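Local coordinates for cytolethal distending toxin subunit A (Haemophilus ducreyi, PDB 1SR4), which probably pairs with CdtC to form the lectin-like subunit that delivers the genotoxin CdtB into host cells, leading to growth arrest and chromatin fragmentation, at residues W81-P86 with T171-V176; P103-E108 with S134-A139; T119-Y124 with Q140-L145. All blocks are in the same frame, centred on the assembly; numbering follows the deposited sequence.

Overall arrangement
Following the chain from its N terminus, 81-86 on strand 82-86 waits 85 residues before 171-176 returns to pair with it, so contact 1 closes the widest loop of the three and the other two are nested inside that loop. Within it come, in order, 103-108, 119-124, 134-139 and 140-145, so contacts 2 and 3 cross. They are joined directly, Ala139 O lying 2.9 Å from Ala123 N. Contact 2 sits on the surface facing CdtB, whereas contact 3 is buried, its centre about 17 Å from that of contact 1. Trp81 and Leu82 pack on residues of 119-124, so strand 82-86 is packed directly against strand 120-124 within this ricin-type beta-trefoil domain.

Contact 1 of 3, residues W81-P86 with T171-V176; sequences WLWAYP and TFYSTV
Tyr173 lays its CB over the centre of the Tyr85 ring, a CH-pi contact of 3.8 Å from CB to the ring centroid and only 10° off the ring normal. The two phenols then run side by side, pointing the same way, with their planes oblique to each other, and Tyr173 CD2 comes close to Tyr85 OH. Tyr173 holds CG between its own backbone N and carbonyl carbon (chi1 55°), which brings the ring against both Tyr85 and Trp83. There Tyr173 CD1 touches Trp83 CE3 at 3.6 Å, with the six-membered ring of the indole tilted 69° from the phenol. The far corner of that indole, CZ3, is met near the ring plane by Thr175 OG1, while Thr171 CG2 covers one face of Tyr173. The result is an aromatic cluster of Trp83, Tyr85 and Tyr173, extended by Trp74 and Phe93 around Tyr85.

Beneath it the backbones form a single antiparallel bridge, a hydrogen-bonded pair of Ala84 and Ser174. Ser174 N gives a nearly straight bond of 2.9 Å to Ala84 O; the return bond from Ala84 N to Ser174 O is weak. In this beta-trefoil domain the bridge fastens the loop after strand 162-165 to strand 82-86, most of which lies in the region inferred to mediate binding to target cells. Past the bridge the chains part and water takes over: one water donates to Leu82 O and accepts from Val176 N at 2.9 Å, and a second lies between Leu82 O and Val176 O. Val176 CG2 packs against Ala84 CB, 4.0 Å away, and Ser174 OG hydrogen-bonds to Asn166 O and Asn67 ND2.

Contact 2 of 3, residues P103-E108 with S134-A139; sequences PGKHRE and SLDKLA
Lys105 and Leu135 bring the two loops closest, with their CA atoms 5.5 Å apart, although neither of the two residues belongs to a helix or strand. From Ser134 to Lys137 the chain makes a type I beta turn, closed by Lys137 N to Ser134 O at 3.0 Å. Ser134 OG also takes the backbone N of Asp136, an ST turn that firms up the same bend. The Lys105 side chain reaches across this turn. The aliphatic part of Lys105 passes Leu135 O, with Lys105 CB 3.2 Å from that oxygen and CD nearly as close. Because CG is anti to the backbone N (chi1 174°) and the rest of the chain is extended, Lys105 NZ travels far enough to make a salt bridge, 3.1 Å from Asp136 OD1. The ammonium meets that oxygen on its anti side, 22° out of the carboxylate plane.

The two loops follow strands 99-103 and 127-131 of the ricin-type beta-trefoil and lie at its surface beside the CdtB subunit. Arg107 forms a salt bridge with Asp260 of CdtB, and Leu135 packs on Arg261 of that same neighbouring chain, so the pairing of the loops sits at the edge of the subunit interface. Farther along, Leu138 sets CD1 over one face of the His106 imidazole, 4.0 Å from His106 CE1, the two side chains meeting at about a right angle. Leu135 CD2 also approaches the backbone at Lys105 N, 4.1 Å away, and the backbone N of His106 is held by Glu141 OE1.

Contact 3 of 3, residues T119-Y124 with Q140-L145; sequences TCVEAY and QEFELL
Phe142 turns the edge of its ring toward strand 120-124: Val121 O and a water both lie in the ring plane at that rim, and the carbonyl carbon of Glu122 is also near the plane. Val121 CG1 reaches Phe142 CZ obliquely at 3.6 Å, the valine and phenylalanine side chains crossing at about a right angle, and Ala123 adds its CB more loosely. Phe142 continues onto Leu128, Ile154 and Ser156, so its ring is embedded between neighbouring strands of the trefoil core. Strands 120-124 and 142-145 run about at right angles to each other and share no sheet pairing here.

The second flat group is the Gln140 amide, whose plane is turned 49° from that of the Glu122 carboxylate. Gln140 is fully extended beyond CG, and this carries Gln140 NE2 to Glu122 OE1 in a bond of 2.9 Å and 162°. The acceptor lies close to the amide plane, but Glu122 OE1 is approached on its anti side, 29° out of the carboxylate plane. On its other end Gln140 OE1 rests against Cys120 CB at 3.4 Å, beside the half-cystine whose disulfide with Cys133 ties strand 120-124 to the segment just past its partner strand 127-131. The same amide also bonds Ile132 O through NE2 and Ser134 N through OE1.

A water donates to Val121 O at 2.7 Å and to Gln140 O at 2.6 Å, bridging two backbone carbonyls. With both ends of the amide engaged, its flip is fixed, and the buried carboxylate of Glu122 gains a donor that would probably help it keep its negative charge.

Contact 1 of 3, residues W81-P86 with T171-V176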
loop_
_atom_site.group_PDB
_atom_site.type_symbol
_atom_site.label_atom_id
_atom_site.label_comp_id
_atom_site.label_asym_id
_atom_site.label_seq_id
_atom_site.Cartn_x
_atom_site.Cartn_y
_atom_site.Cartn_z
ATOM N N TRP A 81 -29.035 -10.692 2.996
ATOM C CA TRP A 81 -28.068 -10.138 3.922
ATOM C C TRP A 81 -26.676 -10.742 3.772
ATOM O O TRP A 81 -26.513 -11.914 3.439
ATOM C CB TRP A 81 -28.483 -10.373 5.385
ATOM C CG TRP A 81 -29.769 -9.772 5.843
ATOM C CD1 TRP A 81 -30.895 -10.449 6.236
ATOM C CD2 TRP A 81 -30.048 -8.377 6.043
ATOM N NE1 TRP A 81 -31.854 -9.560 6.672
ATOM C CE2 TRP A 81 -31.361 -8.284 6.567
ATOM C CE3 TRP A 81 -29.319 -7.200 5.833
ATOM C CZ2 TRP A 81 -31.959 -7.056 6.890
ATOM C CZ3 TRP A 81 -29.912 -5.978 6.152
ATOM C CH2 TRP A 81 -31.224 -5.919 6.677
ATOM N N LEU A 82 -25.685 -9.913 4.060
ATOM C CA LEU A 82 -24.290 -10.313 4.052
ATOM C C LEU A 82 -23.993 -10.689 5.492
ATOM O O LEU A 82 -24.629 -10.179 6.409
ATOM C CB LEU A 82 -23.401 -9.129 3.645
ATOM C CG LEU A 82 -22.862 -9.043 2.218
ATOM C CD1 LEU A 82 -23.882 -9.511 1.191
ATOM C CD2 LEU A 82 -22.393 -7.626 1.963
ATOM N N TRP A 83 -23.014 -11.565 5.677
ATOM C CA TRP A 83 -22.577 -12.018 6.988
ATOM C C TRP A 83 -21.048 -12.033 6.952
ATOM O O TRP A 83 -20.447 -11.615 5.968
ATOM C CB TRP A 83 -23.072 -13.453 7.229
ATOM C CG TRP A 83 -24.568 -13.550 7.255
ATOM C CD1 TRP A 83 -25.410 -13.647 6.186
ATOM C CD2 TRP A 83 -25.400 -13.452 8.416
ATOM N NE1 TRP A 83 -26.723 -13.609 6.614
ATOM C CE2 TRP A 83 -26.740 -13.489 7.977
ATOM C CE3 TRP A 83 -25.136 -13.334 9.790
ATOM C CZ2 TRP A 83 -27.827 -13.407 8.869
ATOM C CZ3 TRP A 83 -26.216 -13.253 10.677
ATOM C CH2 TRP A 83 -27.542 -13.287 10.209
ATOM N N ALA A 84 -20.424 -12.503 8.023
ATOM C CA ALA A 84 -18.974 -12.621 8.044
ATOM C C ALA A 84 -18.600 -13.998 8.615
ATOM O O ALA A 84 -18.904 -14.313 9.773
ATOM C CB ALA A 84 -18.361 -11.523 8.866
ATOM N N TYR A 85 -17.963 -14.810 7.770
ATOM C CA TYR A 85 -17.509 -16.154 8.123
ATOM C C TYR A 85 -16.017 -16.251 7.886
ATOM O O TYR A 85 -15.512 -15.718 6.896
ATOM C CB TYR A 85 -18.119 -17.220 7.195
ATOM C CG TYR A 85 -19.551 -17.631 7.429
ATOM C CD1 TYR A 85 -19.853 -18.902 7.936
ATOM C CD2 TYR A 85 -20.609 -16.800 7.053
ATOM C CE1 TYR A 85 -21.175 -19.336 8.046
ATOM C CE2 TYR A 85 -21.923 -17.220 7.163
ATOM C CZ TYR A 85 -22.199 -18.488 7.655
ATOM O OH TYR A 85 -23.502 -18.901 7.727
ATOM N N PRO A 86 -15.283 -16.902 8.796
ATOM C CA PRO A 86 -13.850 -17.019 8.541
ATOM C C PRO A 86 -13.693 -18.088 7.446
ATOM O O PRO A 86 -14.576 -18.932 7.237
ATOM C CB PRO A 86 -13.291 -17.491 9.883
ATOM C CG PRO A 86 -14.432 -18.282 10.472
ATOM C CD PRO A 86 -15.630 -17.405 10.143
ATOM N N THR A 171 -21.486 -19.130 17.163
ATOM C CA THR A 171 -21.724 -19.831 15.916
ATOM C C THR A 171 -20.600 -19.544 14.918
ATOM O O THR A 171 -19.630 -18.878 15.259
ATOM C CB THR A 171 -23.077 -19.453 15.311
ATOM O OG1 THR A 171 -23.396 -20.401 14.274
ATOM C CG2 THR A 171 -23.033 -18.046 14.735
ATOM N N PHE A 172 -20.743 -20.058 13.700
ATOM C CA PHE A 172 -19.746 -19.929 12.625
ATOM C C PHE A 172 -19.481 -18.518 12.132
ATOM O O PHE A 172 -18.442 -18.256 11.521
ATOM C CB PHE A 172 -20.192 -20.697 11.374
ATOM C CG PHE A 172 -20.660 -22.090 11.632
ATOM C CD1 PHE A 172 -19.770 -23.078 12.025
ATOM C CD2 PHE A 172 -22.003 -22.416 11.466
ATOM C CE1 PHE A 172 -20.214 -24.379 12.240
ATOM C CE2 PHE A 172 -22.451 -23.707 11.681
ATOM C CZ PHE A 172 -21.552 -24.688 12.074
ATOM N N TYR A 173 -20.427 -17.627 12.375
ATOM C CA TYR A 173 -20.338 -16.286 11.846
ATOM C C TYR A 173 -20.554 -15.148 12.806
ATOM O O TYR A 173 -21.115 -15.313 13.905
ATOM C CB TYR A 173 -21.400 -16.155 10.768
ATOM C CG TYR A 173 -22.773 -16.517 11.319
ATOM C CD1 TYR A 173 -23.536 -15.584 12.039
ATOM C CD2 TYR A 173 -23.287 -17.806 11.162
ATOM C CE1 TYR A 173 -24.787 -15.937 12.587
ATOM C CE2 TYR A 173 -24.526 -18.169 11.704
ATOM C CZ TYR A 173 -25.270 -17.234 12.410
ATOM O OH TYR A 173 -26.500 -17.596 12.906
ATOM N N SER A 174 -20.143 -13.975 12.331
ATOM C CA SER A 174 -20.346 -12.734 13.044
ATOM C C SER A 174 -21.538 -12.122 12.321
ATOM O O SER A 174 -21.680 -12.269 11.101
ATOM C CB SER A 174 -19.128 -11.814 12.913
ATOM O OG SER A 174 -18.093 -12.228 13.792
ATOM N N THR A 175 -22.412 -11.468 13.073
ATOM C CA THR A 175 -23.588 -10.807 12.507
ATOM C C THR A 175 -23.122 -9.416 12.129
ATOM O O THR A 175 -22.476 -8.737 12.924
ATOM C CB THR A 175 -24.709 -10.733 13.564
ATOM O OG1 THR A 175 -24.975 -12.062 14.032
ATOM C CG2 THR A 175 -25.995 -10.132 12.982
ATOM N N VAL A 176 -23.449 -8.993 10.915
ATOM C CA VAL A 176 -23.012 -7.693 10.407
ATOM C C VAL A 176 -24.141 -6.663 10.412
ATOM O O VAL A 176 -25.183 -6.868 9.804
ATOM C CB VAL A 176 -22.461 -7.855 8.977
ATOM C CG1 VAL A 176 -21.940 -6.526 8.456
ATOM C CG2 VAL A 176 -21.339 -8.922 8.972
HETATM O O HOH W 1 -25.632 -7.424 7.125
HETATM O O HOH W 2 -25.334 -10.270 9.094
#

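Contact 2 of 3, residues P103-E108 with S134-A139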
loop_
_atom_site.group_PDB
_atom_site.type_symbol
_atom_site.label_atom_id
_atom_site.label_comp_id
_atom_site.label_asym_id
_atom_site.label_seq_id
_atom_site.Cartn_x
_atom_site.Cartn_y
_atom_site.Cartn_z
ATOM N N PRO A 103 -13.208 2.659 -6.988
ATOM C CA PRO A 103 -13.625 3.981 -6.545
ATOM C C PRO A 103 -15.089 4.103 -6.928
ATOM O O PRO A 103 -15.532 3.491 -7.895
ATOM C CB PRO A 103 -12.727 4.915 -7.359
ATOM C CG PRO A 103 -11.451 4.142 -7.424
ATOM C CD PRO A 103 -11.963 2.749 -7.778
ATOM N N GLY A 104 -15.847 4.872 -6.165
ATOM C CA GLY A 104 -17.246 5.035 -6.490
ATOM C C GLY A 104 -17.437 6.238 -7.388
ATOM O O GLY A 104 -16.478 6.801 -7.909
ATOM N N LYS A 105 -18.685 6.629 -7.564
ATOM C CA LYS A 105 -19.026 7.775 -8.379
ATOM C C LYS A 105 -18.449 9.030 -7.739
ATOM O O LYS A 105 -17.907 9.892 -8.431
ATOM C CB LYS A 105 -20.547 7.890 -8.469
ATOM C CG LYS A 105 -21.078 9.130 -9.179
ATOM C CD LYS A 105 -22.582 9.238 -8.918
ATOM C CE LYS A 105 -23.270 10.238 -9.832
ATOM N NZ LYS A 105 -24.752 10.223 -9.607
ATOM N N HIS A 106 -18.568 9.134 -6.417
ATOM C CA HIS A 106 -18.064 10.305 -5.703
ATOM C C HIS A 106 -16.611 10.170 -5.267
ATOM O O HIS A 106 -16.134 9.076 -4.989
ATOM C CB HIS A 106 -18.932 10.580 -4.475
ATOM C CG HIS A 106 -20.352 10.903 -4.807
ATOM N ND1 HIS A 106 -21.226 9.971 -5.323
ATOM C CD2 HIS A 106 -21.049 12.059 -4.709
ATOM C CE1 HIS A 106 -22.402 10.538 -5.528
ATOM N NE2 HIS A 106 -22.320 11.805 -5.163
ATOM N N ARG A 107 -15.904 11.290 -5.191
ATOM C CA ARG A 107 -14.502 11.239 -4.785
ATOM C C ARG A 107 -14.362 10.717 -3.361
ATOM O O ARG A 107 -15.188 11.004 -2.494
ATOM C CB ARG A 107 -13.859 12.627 -4.898
ATOM C CG ARG A 107 -13.739 13.097 -6.342
ATOM C CD ARG A 107 -13.121 14.481 -6.465
ATOM N NE ARG A 107 -13.072 14.890 -7.864
ATOM C CZ ARG A 107 -12.538 16.025 -8.297
ATOM N NH1 ARG A 107 -11.998 16.878 -7.434
ATOM N NH2 ARG A 107 -12.536 16.302 -9.593
ATOM N N GLU A 108 -13.317 9.931 -3.144
ATOM C CA GLU A 108 -13.000 9.361 -1.836
ATOM C C GLU A 108 -13.868 8.195 -1.371
ATOM O O GLU A 108 -13.641 7.655 -0.290
ATOM C CB GLU A 108 -12.973 10.464 -0.773
ATOM C CG GLU A 108 -11.880 11.503 -1.034
ATOM C CD GLU A 108 -11.634 12.403 0.165
ATOM O OE1 GLU A 108 -12.414 13.362 0.352
ATOM O OE2 GLU A 108 -10.673 12.138 0.928
ATOM N N SER A 134 -24.799 -0.195 -9.352
ATOM C CA SER A 134 -25.177 1.023 -10.029
ATOM C C SER A 134 -24.386 2.152 -9.425
ATOM O O SER A 134 -24.515 2.422 -8.238
ATOM C CB SER A 134 -26.659 1.316 -9.879
ATOM O OG SER A 134 -26.924 2.579 -10.462
ATOM N N LEU A 135 -23.570 2.812 -10.240
ATOM C CA LEU A 135 -22.761 3.914 -9.756
ATOM C C LEU A 135 -23.623 5.057 -9.241
ATOM O O LEU A 135 -23.122 5.960 -8.585
ATOM C CB LEU A 135 -21.823 4.412 -10.864
ATOM C CG LEU A 135 -20.636 3.511 -11.228
ATOM C CD1 LEU A 135 -20.012 3.969 -12.544
ATOM C CD2 LEU A 135 -19.612 3.550 -10.109
ATOM N N ASP A 136 -24.920 5.014 -9.532
ATOM C CA ASP A 136 -25.820 6.067 -9.081
ATOM C C ASP A 136 -26.501 5.772 -7.752
ATOM O O ASP A 136 -27.327 6.554 -7.287
ATOM C CB ASP A 136 -26.876 6.348 -10.147
ATOM C CG ASP A 136 -26.263 6.835 -11.440
ATOM O OD1 ASP A 136 -25.387 7.723 -11.374
ATOM O OD2 ASP A 136 -26.647 6.335 -12.516
ATOM N N LYS A 137 -26.164 4.645 -7.139
ATOM C CA LYS A 137 -26.765 4.310 -5.851
ATOM C C LYS A 137 -25.796 4.660 -4.719
ATOM O O LYS A 137 -24.792 3.967 -4.506
ATOM C CB LYS A 137 -27.116 2.817 -5.788
ATOM C CG LYS A 137 -28.262 2.373 -6.705
ATOM C CD LYS A 137 -28.457 0.854 -6.630
ATOM C CE LYS A 137 -29.393 0.325 -7.739
ATOM N NZ LYS A 137 -29.365 -1.174 -7.856
ATOM N N LEU A 138 -26.098 5.735 -3.992
ATOM C CA LEU A 138 -25.252 6.164 -2.886
ATOM C C LEU A 138 -25.104 5.063 -1.829
ATOM O O LEU A 138 -24.056 4.949 -1.188
ATOM C CB LEU A 138 -25.834 7.429 -2.241
ATOM C CG LEU A 138 -24.878 8.244 -1.365
ATOM C CD1 LEU A 138 -23.706 8.734 -2.228
ATOM C CD2 LEU A 138 -25.613 9.438 -0.737
ATOM N N ALA A 139 -26.147 4.252 -1.648
ATOM C CA ALA A 139 -26.100 3.164 -0.658
ATOM C C ALA A 139 -25.017 2.114 -0.954
ATOM O O ALA A 139 -24.690 1.294 -0.092
ATOM C CB ALA A 139 -27.473 2.478 -0.543
#

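Contact 3 of 3, residues T119-Y124 with Q140-L145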
loop_
_atom_site.group_PDB
_atom_site.type_symbol
_atom_site.label_atom_id
_atom_site.label_comp_id
_atom_site.label_asym_id
_atom_site.label_seq_id
_atom_site.Cartn_x
_atom_site.Cartn_y
_atom_site.Cartn_z
ATOM N N THR A 119 -22.411 -8.756 -8.060
ATOM C CA THR A 119 -23.305 -7.810 -7.386
ATOM C C THR A 119 -22.482 -6.893 -6.470
ATOM O O THR A 119 -21.290 -7.133 -6.231
ATOM C CB THR A 119 -24.402 -8.543 -6.559
ATOM O OG1 THR A 119 -23.805 -9.545 -5.728
ATOM C CG2 THR A 119 -25.408 -9.223 -7.490
ATOM N N CYS A 120 -23.115 -5.844 -5.958
ATOM C CA CYS A 120 -22.434 -4.873 -5.102
ATOM C C CYS A 120 -22.924 -4.847 -3.668
ATOM O O CYS A 120 -24.120 -5.075 -3.407
ATOM C CB CYS A 120 -22.589 -3.468 -5.693
ATOM S SG CYS A 120 -21.418 -3.145 -7.041
ATOM N N VAL A 121 -21.999 -4.554 -2.746
ATOM C CA VAL A 121 -22.329 -4.453 -1.330
ATOM C C VAL A 121 -23.215 -3.225 -1.251
ATOM O O VAL A 121 -22.914 -2.207 -1.884
ATOM C CB VAL A 121 -21.072 -4.220 -0.443
ATOM C CG1 VAL A 121 -21.500 -3.771 0.950
ATOM C CG2 VAL A 121 -20.222 -5.530 -0.347
ATOM N N GLU A 122 -24.297 -3.308 -0.480
ATOM C CA GLU A 122 -25.229 -2.179 -0.359
ATOM C C GLU A 122 -25.778 -2.019 1.067
ATOM O O GLU A 122 -26.231 -2.991 1.677
ATOM C CB GLU A 122 -26.403 -2.383 -1.324
ATOM C CG GLU A 122 -27.321 -1.170 -1.421
ATOM C CD GLU A 122 -28.411 -1.325 -2.461
ATOM O OE1 GLU A 122 -28.133 -1.851 -3.567
ATOM O OE2 GLU A 122 -29.555 -0.895 -2.172
ATOM N N ALA A 123 -25.731 -0.800 1.602
ATOM C CA ALA A 123 -26.257 -0.549 2.935
ATOM C C ALA A 123 -27.777 -0.607 2.814
ATOM O O ALA A 123 -28.363 0.033 1.929
ATOM C CB ALA A 123 -25.831 0.834 3.432
ATOM N N TYR A 124 -28.408 -1.368 3.702
ATOM C CA TYR A 124 -29.863 -1.518 3.701
ATOM C C TYR A 124 -30.362 -1.804 5.117
ATOM O O TYR A 124 -29.860 -2.720 5.788
ATOM C CB TYR A 124 -30.283 -2.658 2.773
ATOM C CG TYR A 124 -31.751 -2.979 2.908
ATOM C CD1 TYR A 124 -32.715 -2.168 2.310
ATOM C CD2 TYR A 124 -32.178 -4.022 3.727
ATOM C CE1 TYR A 124 -34.070 -2.380 2.535
ATOM C CE2 TYR A 124 -33.524 -4.250 3.961
ATOM C CZ TYR A 124 -34.468 -3.422 3.364
ATOM O OH TYR A 124 -35.807 -3.614 3.610
ATOM N N GLN A 140 -24.481 2.119 -2.169
ATOM C CA GLN A 140 -23.417 1.175 -2.516
ATOM C C GLN A 140 -22.031 1.827 -2.410
ATOM O O GLN A 140 -21.013 1.211 -2.755
ATOM C CB GLN A 140 -23.629 0.622 -3.930
ATOM C CG GLN A 140 -24.852 -0.288 -4.033
ATOM C CD GLN A 140 -25.065 -0.846 -5.420
ATOM O OE1 GLN A 140 -24.305 -0.564 -6.353
ATOM N NE2 GLN A 140 -26.097 -1.653 -5.564
ATOM N N GLU A 141 -21.993 3.063 -1.910
ATOM C CA GLU A 141 -20.738 3.784 -1.747
ATOM C C GLU A 141 -20.354 3.837 -0.282
ATOM O O GLU A 141 -21.199 4.090 0.582
ATOM C CB GLU A 141 -20.858 5.205 -2.301
ATOM C CG GLU A 141 -20.938 5.285 -3.827
ATOM C CD GLU A 141 -20.643 6.689 -4.335
ATOM O OE1 GLU A 141 -19.460 7.025 -4.538
ATOM O OE2 GLU A 141 -21.600 7.470 -4.503
ATOM N N PHE A 142 -19.074 3.598 -0.005
ATOM C CA PHE A 142 -18.566 3.583 1.359
ATOM C C PHE A 142 -17.293 4.407 1.521
ATOM O O PHE A 142 -16.465 4.495 0.616
ATOM C CB PHE A 142 -18.276 2.134 1.795
ATOM C CG PHE A 142 -19.495 1.251 1.821
ATOM C CD1 PHE A 142 -20.230 1.092 2.994
ATOM C CD2 PHE A 142 -19.935 0.620 0.667
ATOM C CE1 PHE A 142 -21.385 0.318 3.019
ATOM C CE2 PHE A 142 -21.095 -0.155 0.681
ATOM C CZ PHE A 142 -21.823 -0.304 1.871
ATOM N N GLU A 143 -17.162 5.035 2.680
ATOM C CA GLU A 143 -15.972 5.806 2.996
ATOM C C GLU A 143 -15.196 4.951 3.992
ATOM O O GLU A 143 -15.742 4.536 5.009
ATOM C CB GLU A 143 -16.328 7.152 3.651
ATOM C CG GLU A 143 -15.076 7.907 4.129
ATOM C CD GLU A 143 -15.327 9.356 4.567
ATOM O OE1 GLU A 143 -16.230 9.602 5.400
ATOM O OE2 GLU A 143 -14.590 10.247 4.080
ATOM N N LEU A 144 -13.938 4.655 3.705
ATOM C CA LEU A 144 -13.154 3.873 4.656
ATOM C C LEU A 144 -12.284 4.858 5.412
ATOM O O LEU A 144 -11.533 5.627 4.814
ATOM C CB LEU A 144 -12.299 2.820 3.941
ATOM C CG LEU A 144 -13.030 1.515 3.596
ATOM C CD1 LEU A 144 -14.241 1.811 2.716
ATOM C CD2 LEU A 144 -12.070 0.557 2.898
ATOM N N LEU A 145 -12.417 4.839 6.730
ATOM C CA LEU A 145 -11.691 5.733 7.611
ATOM C C LEU A 145 -10.513 4.987 8.241
ATOM O O LEU A 145 -10.695 4.035 8.993
ATOM C CB LEU A 145 -12.636 6.230 8.708
ATOM C CG LEU A 145 -14.086 6.590 8.323
ATOM C CD1 LEU A 145 -14.922 6.778 9.589
ATOM C CD2 LEU A 145 -14.114 7.848 7.480
HETATM O O HOH W 3 -20.519 -1.371 -2.840
#